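Local structure of aspartate aminotransferase (Rhodobacter sphaeroides, 3NRA) at residues R311-L323 / L382-R396. The protein probably catalyses the pyridoxal 5'-phosphate-dependent transfer of an amino group from L-aspartate to 2-oxoglutarate, giving oxaloacetate and L-glutamate. Residues are numbered along the deposited sequence; the frame is centred on the assembly and turned at random.
Sequences RHQAIRDELLHVL and LNFSQDHEAAVAAAR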
ATOM      1  N   ARG B 311      24.817   6.308 -19.314  1.00 18.21           N
ATOM      2  CA  ARG B 311      23.801   6.717 -20.296  1.00 18.45           C
ATOM      3  C   ARG B 311      22.984   7.903 -19.767  1.00 17.94           C
ATOM      4  O   ARG B 311      22.703   8.855 -20.514  1.00 16.87           O
ATOM      5  CB  ARG B 311      22.881   5.567 -20.648  1.00 19.68           C
ATOM      6  CG  ARG B 311      23.532   4.461 -21.484  1.00 23.30           C
ATOM      7  CD  ARG B 311      22.485   3.461 -21.987  1.00 27.17           C
ATOM      8  NE  ARG B 311      23.084   2.184 -22.358  1.00 33.15           N
ATOM      9  CZ  ARG B 311      23.426   1.199 -21.503  1.00 38.66           C
ATOM     10  NH1 ARG B 311      23.213   1.311 -20.175  1.00 39.60           N
ATOM     11  NH2 ARG B 311      23.973   0.073 -21.977  1.00 39.35           N
ATOM     12  N   HIS B 312      22.650   7.871 -18.465  1.00 16.77           N
ATOM     13  CA  HIS B 312      21.931   8.971 -17.845  1.00 16.69           C
ATOM     14  C   HIS B 312      22.753  10.250 -17.742  1.00 16.92           C
ATOM     15  O   HIS B 312      22.216  11.332 -17.822  1.00 14.79           O
ATOM     16  CB  HIS B 312      21.436   8.577 -16.460  1.00 16.62           C
ATOM     17  CG  HIS B 312      20.221   7.727 -16.484  1.00 15.93           C
ATOM     18  ND1 HIS B 312      20.268   6.381 -16.716  1.00 15.91           N
ATOM     19  CD2 HIS B 312      18.918   8.028 -16.276  1.00 18.40           C
ATOM     20  CE1 HIS B 312      19.045   5.884 -16.655  1.00 18.06           C
ATOM     21  NE2 HIS B 312      18.211   6.863 -16.390  1.00 17.94           N
ATOM     22  N   GLN B 313      24.063  10.100 -17.565  1.00 18.53           N
ATOM     23  CA  GLN B 313      24.962  11.242 -17.426  1.00 19.42           C
ATOM     24  C   GLN B 313      25.112  11.956 -18.769  1.00 19.39           C
ATOM     25  O   GLN B 313      25.213  13.168 -18.815  1.00 20.15           O
ATOM     26  CB  GLN B 313      26.340  10.781 -16.915  1.00 20.05           C
ATOM     27  CG  GLN B 313      27.182  11.884 -16.266  1.00 20.37           C
ATOM     28  CD  GLN B 313      28.378  11.354 -15.466  1.00 21.50           C
ATOM     29  OE1 GLN B 313      28.277  10.361 -14.718  1.00 20.10           O
ATOM     30  NE2 GLN B 313      29.500  12.035 -15.589  1.00 23.93           N
ATOM     31  N   ALA B 314      25.084  11.199 -19.857  1.00 19.36           N
ATOM     32  CA  ALA B 314      25.105  11.796 -21.202  1.00 19.09           C
ATOM     33  C   ALA B 314      23.836  12.612 -21.456  1.00 18.50           C
ATOM     34  O   ALA B 314      23.903  13.727 -21.990  1.00 18.23           O
ATOM     35  CB  ALA B 314      25.294  10.718 -22.277  1.00 19.08           C
ATOM     36  N   ILE B 315      22.693  12.091 -21.011  1.00 18.09           N
ATOM     37  CA  ILE B 315      21.423  12.810 -21.123  1.00 17.05           C
ATOM     38  C   ILE B 315      21.425  14.053 -20.225  1.00 16.21           C
ATOM     39  O   ILE B 315      21.109  15.163 -20.684  1.00 13.51           O
ATOM     40  CB  ILE B 315      20.224  11.933 -20.727  1.00 17.21           C
ATOM     41  CG1 ILE B 315      20.058  10.759 -21.705  1.00 18.23           C
ATOM     42  CG2 ILE B 315      18.951  12.769 -20.710  1.00 15.17           C
ATOM     43  CD1 ILE B 315      19.068   9.745 -21.235  1.00 17.25           C
ATOM     44  N   ARG B 316      21.789  13.857 -18.954  1.00 15.64           N
ATOM     45  CA  ARG B 316      21.978  14.969 -18.022  1.00 15.76           C
ATOM     46  C   ARG B 316      22.756  16.119 -18.657  1.00 16.04           C
ATOM     47  O   ARG B 316      22.295  17.274 -18.640  1.00 16.47           O
ATOM     48  CB  ARG B 316      22.716  14.497 -16.774  1.00 16.27           C
ATOM     49  CG  ARG B 316      22.880  15.567 -15.685  1.00 16.33           C
ATOM     50  CD  ARG B 316      23.981  15.189 -14.690  1.00 16.73           C
ATOM     51  NE  ARG B 316      25.316  15.307 -15.272  1.00 16.46           N
ATOM     52  CZ  ARG B 316      26.461  15.181 -14.586  1.00 17.04           C
ATOM     53  NH1 ARG B 316      26.462  14.958 -13.266  1.00 15.85           N
ATOM     54  NH2 ARG B 316      27.624  15.311 -15.220  1.00 18.00           N
ATOM     55  N   ASP B 317      23.910  15.812 -19.238  1.00 16.82           N
ATOM     56  CA  ASP B 317      24.825  16.854 -19.736  1.00 17.45           C
ATOM     57  C   ASP B 317      24.293  17.593 -20.962  1.00 17.92           C
ATOM     58  O   ASP B 317      24.495  18.804 -21.095  1.00 17.21           O
ATOM     59  CB  ASP B 317      26.203  16.255 -20.073  1.00 18.84           C
ATOM     60  CG  ASP B 317      26.984  15.811 -18.831  1.00 20.13           C
ATOM     61  OD1 ASP B 317      26.569  16.135 -17.703  1.00 21.11           O
ATOM     62  OD2 ASP B 317      28.015  15.127 -19.006  1.00 24.68           O
ATOM     63  N   GLU B 318      23.683  16.871 -21.893  1.00 18.59           N
ATOM     64  CA  GLU B 318      23.127  17.522 -23.081  0.60 19.54           C
ATOM     65  C   GLU B 318      21.879  18.319 -22.727  1.00 18.62           C
ATOM     66  O   GLU B 318      21.690  19.383 -23.237  1.00 19.44           O
ATOM     67  CB  GLU B 318      22.839  16.538 -24.223  0.60 19.82           C
ATOM     68  CG  GLU B 318      22.661  17.272 -25.597  0.60 23.10           C
ATOM     69  CD  GLU B 318      22.490  16.323 -26.796  0.60 25.85           C
ATOM     70  OE1 GLU B 318      22.255  15.110 -26.586  0.60 28.74           O
ATOM     71  OE2 GLU B 318      22.591  16.801 -27.944  0.60 28.10           O
ATOM     72  N   LEU B 319      21.046  17.812 -21.823  1.00 18.38           N
ATOM     73  CA  LEU B 319      19.892  18.607 -21.369  1.00 18.22           C
ATOM     74  C   LEU B 319      20.335  19.873 -20.682  1.00 17.49           C
ATOM     75  O   LEU B 319      19.742  20.920 -20.894  1.00 18.34           O
ATOM     76  CB  LEU B 319      18.972  17.824 -20.442  1.00 18.01           C
ATOM     77  CG  LEU B 319      18.004  16.801 -21.073  1.00 19.10           C
ATOM     78  CD1 LEU B 319      16.842  16.559 -20.136  1.00 18.39           C
ATOM     79  CD2 LEU B 319      17.475  17.227 -22.422  1.00 19.69           C
ATOM     80  N   LEU B 320      21.382  19.790 -19.878  1.00 16.93           N
ATOM     81  CA  LEU B 320      21.895  20.965 -19.196  1.00 16.87           C
ATOM     82  C   LEU B 320      22.419  21.983 -20.185  1.00 18.05           C
ATOM     83  O   LEU B 320      22.123  23.152 -20.069  1.00 18.23           O
ATOM     84  CB  LEU B 320      22.980  20.590 -18.189  1.00 16.74           C
ATOM     85  CG  LEU B 320      22.488  20.046 -16.837  1.00 16.05           C
ATOM     86  CD1 LEU B 320      23.674  19.523 -16.027  1.00 14.35           C
ATOM     87  CD2 LEU B 320      21.719  21.139 -16.056  1.00 14.00           C
ATOM     88  N   HIS B 321      23.143  21.517 -21.199  1.00 18.84           N
ATOM     89  CA  HIS B 321      23.623  22.395 -22.256  1.00 20.88           C
ATOM     90  C   HIS B 321      22.478  23.199 -22.933  1.00 20.18           C
ATOM     91  O   HIS B 321      22.592  24.415 -23.118  1.00 20.62           O
ATOM     92  CB  HIS B 321      24.358  21.607 -23.319  1.00 20.84           C
ATOM     93  CG  HIS B 321      24.996  22.464 -24.348  1.00 26.72           C
ATOM     94  ND1 HIS B 321      26.134  23.208 -24.096  1.00 30.32           N
ATOM     95  CD2 HIS B 321      24.638  22.738 -25.629  1.00 31.70           C
ATOM     96  CE1 HIS B 321      26.458  23.885 -25.187  1.00 34.18           C
ATOM     97  NE2 HIS B 321      25.561  23.623 -26.127  1.00 32.65           N
ATOM     98  N   VAL B 322      21.411  22.493 -23.307  1.00 19.48           N
ATOM     99  CA  VAL B 322      20.249  23.094 -23.966  1.00 19.02           C
ATOM    100  C   VAL B 322      19.537  24.096 -23.049  1.00 18.62           C
ATOM    101  O   VAL B 322      19.278  25.217 -23.460  1.00 20.05           O
ATOM    102  CB  VAL B 322      19.241  22.007 -24.434  1.00 18.56           C
ATOM    103  CG1 VAL B 322      17.911  22.654 -24.892  1.00 19.08           C
ATOM    104  CG2 VAL B 322      19.850  21.153 -25.570  1.00 19.74           C
ATOM    105  N   LEU B 323      19.268  23.704 -21.799  1.00 17.94           N
ATOM    106  CA  LEU B 323      18.532  24.576 -20.839  1.00 17.87           C
ATOM    107  C   LEU B 323      19.341  25.815 -20.454  1.00 18.45           C
ATOM    108  O   LEU B 323      18.850  26.931 -20.512  1.00 18.97           O
ATOM    109  CB  LEU B 323      18.144  23.791 -19.562  1.00 17.28           C
ATOM    110  CG  LEU B 323      17.132  22.643 -19.723  1.00 18.02           C
ATOM    111  CD1 LEU B 323      17.127  21.738 -18.461  1.00 17.73           C
ATOM    112  CD2 LEU B 323      15.750  23.162 -19.988  1.00 19.45           C
ATOM    113  N   LEU B 382      11.840  18.016 -14.424  1.00 13.85           N
ATOM    114  CA  LEU B 382      11.922  17.039 -15.483  1.00 14.36           C
ATOM    115  C   LEU B 382      12.496  15.778 -14.919  1.00 14.50           C
ATOM    116  O   LEU B 382      13.520  15.819 -14.271  1.00 14.62           O
ATOM    117  CB  LEU B 382      12.832  17.547 -16.586  1.00 14.72           C
ATOM    118  CG  LEU B 382      12.224  18.556 -17.573  1.00 16.55           C
ATOM    119  CD1 LEU B 382      11.998  19.879 -16.912  1.00 17.79           C
ATOM    120  CD2 LEU B 382      13.131  18.719 -18.814  1.00 15.49           C
ATOM    121  N   ASN B 383      11.862  14.646 -15.182  1.00 14.11           N
ATOM    122  CA  ASN B 383      12.539  13.368 -15.019  1.00 15.01           C
ATOM    123  C   ASN B 383      13.156  12.995 -16.363  1.00 14.89           C
ATOM    124  O   ASN B 383      12.431  12.688 -17.315  1.00 15.33           O
ATOM    125  CB  ASN B 383      11.566  12.271 -14.515  1.00 14.37           C
ATOM    126  CG  ASN B 383      12.256  10.913 -14.306  1.00 17.60           C
ATOM    127  OD1 ASN B 383      13.095  10.502 -15.109  1.00 17.40           O
ATOM    128  ND2 ASN B 383      11.879  10.206 -13.231  1.00 17.13           N
ATOM    129  N   PHE B 384      14.486  13.007 -16.438  1.00 14.85           N
ATOM    130  CA  PHE B 384      15.176  12.790 -17.707  1.00 14.83           C
ATOM    131  C   PHE B 384      15.629  11.346 -17.958  1.00 14.92           C
ATOM    132  O   PHE B 384      16.389  11.092 -18.894  1.00 15.85           O
ATOM    133  CB  PHE B 384      16.356  13.800 -17.897  1.00 15.17           C
ATOM    134  CG  PHE B 384      17.464  13.672 -16.884  1.00 15.09           C
ATOM    135  CD1 PHE B 384      18.531  12.802 -17.097  1.00 15.33           C
ATOM    136  CD2 PHE B 384      17.486  14.490 -15.758  1.00 14.21           C
ATOM    137  CE1 PHE B 384      19.594  12.714 -16.167  1.00 14.67           C
ATOM    138  CE2 PHE B 384      18.516  14.420 -14.851  1.00 15.43           C
ATOM    139  CZ  PHE B 384      19.586  13.514 -15.058  1.00 16.12           C
ATOM    140  N   SER B 385      15.104  10.385 -17.208  1.00 14.84           N
ATOM    141  CA  SER B 385      15.283   8.969 -17.583  1.00 14.83           C
ATOM    142  C   SER B 385      14.335   8.644 -18.735  1.00 15.21           C
ATOM    143  O   SER B 385      13.262   8.057 -18.547  1.00 15.16           O
ATOM    144  CB  SER B 385      15.095   8.041 -16.392  1.00 14.62           C
ATOM    145  OG  SER B 385      15.441   6.718 -16.741  1.00 12.85           O
ATOM    146  N   GLN B 386      14.760   9.073 -19.931  1.00 15.87           N
ATOM    147  CA  GLN B 386      13.940   9.112 -21.136  1.00 16.10           C
ATOM    148  C   GLN B 386      14.756   8.595 -22.296  1.00 17.18           C
ATOM    149  O   GLN B 386      15.988   8.403 -22.176  1.00 17.58           O
ATOM    150  CB  GLN B 386      13.523  10.545 -21.460  1.00 16.28           C
ATOM    151  CG  GLN B 386      12.728  11.277 -20.346  1.00 14.80           C
ATOM    152  CD  GLN B 386      11.381  10.649 -20.072  1.00 16.14           C
ATOM    153  OE1 GLN B 386      10.760   9.997 -20.972  1.00 15.17           O
ATOM    154  NE2 GLN B 386      10.899  10.809 -18.820  1.00 11.76           N
ATOM    155  N   ASP B 387      14.093   8.400 -23.434  1.00 17.59           N
ATOM    156  CA  ASP B 387      14.794   8.241 -24.700  1.00 18.80           C
ATOM    157  C   ASP B 387      15.689   9.477 -24.914  1.00 19.08           C
ATOM    158  O   ASP B 387      15.216  10.588 -24.802  1.00 17.45           O
ATOM    159  CB  ASP B 387      13.808   8.097 -25.857  1.00 18.52           C
ATOM    160  CG  ASP B 387      14.509   7.999 -27.219  1.00 21.50           C
ATOM    161  OD1 ASP B 387      14.871   6.868 -27.628  1.00 21.91           O
ATOM    162  OD2 ASP B 387      14.686   9.044 -27.892  1.00 22.02           O
ATOM    163  N   HIS B 388      16.981   9.246 -25.182  1.00 20.45           N
ATOM    164  CA  HIS B 388      17.994  10.313 -25.262  1.00 21.33           C
ATOM    165  C   HIS B 388      17.632  11.365 -26.297  1.00 21.74           C
ATOM    166  O   HIS B 388      17.578  12.535 -26.000  1.00 21.37           O
ATOM    167  CB  HIS B 388      19.369   9.717 -25.617  1.00 22.11           C
ATOM    168  CG  HIS B 388      20.504  10.694 -25.531  1.00 24.57           C
ATOM    169  ND1 HIS B 388      21.614  10.470 -24.744  1.00 28.80           N
ATOM    170  CD2 HIS B 388      20.716  11.885 -26.143  1.00 27.07           C
ATOM    171  CE1 HIS B 388      22.445  11.492 -24.851  1.00 28.97           C
ATOM    172  NE2 HIS B 388      21.931  12.359 -25.701  1.00 29.32           N
ATOM    173  N   GLU B 389      17.439  10.941 -27.523  1.00 23.53           N
ATOM    174  CA  GLU B 389      17.194  11.882 -28.603  1.00 24.71           C
ATOM    175  C   GLU B 389      15.846  12.596 -28.443  1.00 22.80           C
ATOM    176  O   GLU B 389      15.766  13.800 -28.644  1.00 22.23           O
ATOM    177  CB  GLU B 389      17.283  11.177 -29.950  1.00 26.04           C
ATOM    178  CG  GLU B 389      18.725  10.732 -30.267  1.00 32.69           C
ATOM    179  CD  GLU B 389      18.886  10.217 -31.675  1.00 40.78           C
ATOM    180  OE1 GLU B 389      17.842   9.977 -32.356  1.00 46.37           O
ATOM    181  OE2 GLU B 389      20.058  10.069 -32.122  1.00 46.32           O
ATOM    182  N   ALA B 390      14.798  11.844 -28.081  1.00 21.48           N
ATOM    183  CA  ALA B 390      13.466  12.440 -27.841  1.00 20.36           C
ATOM    184  C   ALA B 390      13.532  13.486 -26.719  1.00 18.78           C
ATOM    185  O   ALA B 390      13.027  14.575 -26.876  1.00 19.32           O
ATOM    186  CB  ALA B 390      12.452  11.388 -27.536  1.00 19.13           C
ATOM    187  N   ALA B 391      14.278  13.187 -25.661  1.00 17.64           N
ATOM    188  CA  ALA B 391      14.423  14.099 -24.528  1.00 16.86           C
ATOM    189  C   ALA B 391      15.109  15.411 -24.927  1.00 16.99           C
ATOM    190  O   ALA B 391      14.690  16.488 -24.521  1.00 15.70           O
ATOM    191  CB  ALA B 391      15.215  13.408 -23.380  1.00 15.77           C
ATOM    192  N   VAL B 392      16.171  15.300 -25.719  1.00 17.96           N
ATOM    193  CA  VAL B 392      16.929  16.462 -26.149  1.00 18.16           C
ATOM    194  C   VAL B 392      16.074  17.360 -27.071  1.00 17.91           C
ATOM    195  O   VAL B 392      15.970  18.552 -26.815  1.00 16.04           O
ATOM    196  CB  VAL B 392      18.243  16.048 -26.850  1.00 19.03           C
ATOM    197  CG1 VAL B 392      18.863  17.227 -27.567  1.00 19.45           C
ATOM    198  CG2 VAL B 392      19.232  15.431 -25.814  1.00 18.12           C
ATOM    199  N   ALA B 393      15.431  16.747 -28.092  1.00 17.83           N
ATOM    200  CA  ALA B 393      14.448  17.436 -28.976  1.00 17.94           C
ATOM    201  C   ALA B 393      13.322  18.105 -28.196  1.00 18.19           C
ATOM    202  O   ALA B 393      12.971  19.215 -28.496  1.00 18.66           O
ATOM    203  CB  ALA B 393      13.857  16.463 -30.020  1.00 18.24           C
ATOM    204  N   ALA B 394      12.796  17.430 -27.164  1.00 18.31           N
ATOM    205  CA  ALA B 394      11.767  18.019 -26.292  1.00 18.21           C
ATOM    206  C   ALA B 394      12.301  19.251 -25.541  1.00 17.64           C
ATOM    207  O   ALA B 394      11.646  20.264 -25.480  1.00 18.24           O
ATOM    208  CB  ALA B 394      11.223  16.959 -25.283  1.00 16.98           C
ATOM    209  N   ALA B 395      13.495  19.137 -24.995  1.00 18.04           N
ATOM    210  CA  ALA B 395      14.131  20.238 -24.288  1.00 18.04           C
ATOM    211  C   ALA B 395      14.308  21.462 -25.183  1.00 18.52           C
ATOM    212  O   ALA B 395      14.119  22.592 -24.722  1.00 17.16           O
ATOM    213  CB  ALA B 395      15.481  19.800 -23.718  1.00 18.14           C
ATOM    214  N   ARG B 396      14.670  21.244 -26.451  1.00 19.16           N
ATOM    215  CA  ARG B 396      14.814  22.356 -27.385  0.65 20.05           C
ATOM    216  C   ARG B 396      13.480  23.028 -27.692  1.00 20.22           C
ATOM    217  O   ARG B 396      13.423  24.249 -27.854  1.00 20.51           O
ATOM    218  CB  ARG B 396      15.497  21.896 -28.663  0.65 21.35           C
ATOM    219  CG  ARG B 396      16.960  21.554 -28.418  0.65 22.65           C
ATOM    220  CD  ARG B 396      17.760  21.435 -29.655  0.65 24.92           C
ATOM    221  NE  ARG B 396      17.671  22.616 -30.515  0.65 24.93           N
ATOM    222  CZ  ARG B 396      18.306  22.729 -31.675  0.65 22.77           C
ATOM    223  NH1 ARG B 396      19.133  21.755 -32.090  0.65 24.48           N
ATOM    224  NH2 ARG B 396      18.143  23.821 -32.409  0.65 20.77           N
TER
HETATM  225  O   HOH W   1      22.524   8.344 -23.242  1.00 14.94           O
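Phe384 and Leu319 meet where two nearly parallel helices pack on a small mixed sheet, in the small α/β domain of the aspartate aminotransferase fold. The segment axes of 311-323 and 388-396 run 12° apart, 9.5 Å at closest approach. Strand 380-383 of that sheet leads through a short turn into the second helix, where Asp387 is the N-cap. The tight part faces the sheet. Leu319 spreads its two methyls: CD1 lies against Phe384 CB, and CD2 sits 3.5 Å from Ala395 CB. The Phe384 ring lies beside Arg316 CB. Ile315 CG2 approaches this ring obliquely, and Phe384 CE1 lies 3.4 Å from His312 O, near the ring plane. Leu340 of strand 339-340 also touches Leu319 and Phe384. Beside this core, His312 NE2 and Ser385 OG share a buried hydrogen bond of 2.8 Å.

The other side is looser and more polar. His388 reaches across with CG anti to its backbone nitrogen (chi1 -172°). Its side chain and that of Ile315 run past each other in opposite directions, with His388 ND1 3.4 Å from Ile315 CG1. In one of two Glu318 conformers, His388 NE2 donates to Glu318 OE1 at 2.9 Å. The oxygen lies in the ring plane, but the carboxylate is turned 58° from the ring. On the same ring, ND1 bonds a water that donates to Arg311 O. Replacing His388 with an alanine would probably leave Glu318 OE1 without this donor and take away the ring that packs on Ile315 CG1. Further along, Val322 CG1 meets CG of Arg396, an exposed side chain with two conformers. The same Val322 CG1 lies 3.9 Å from Ala395 CB.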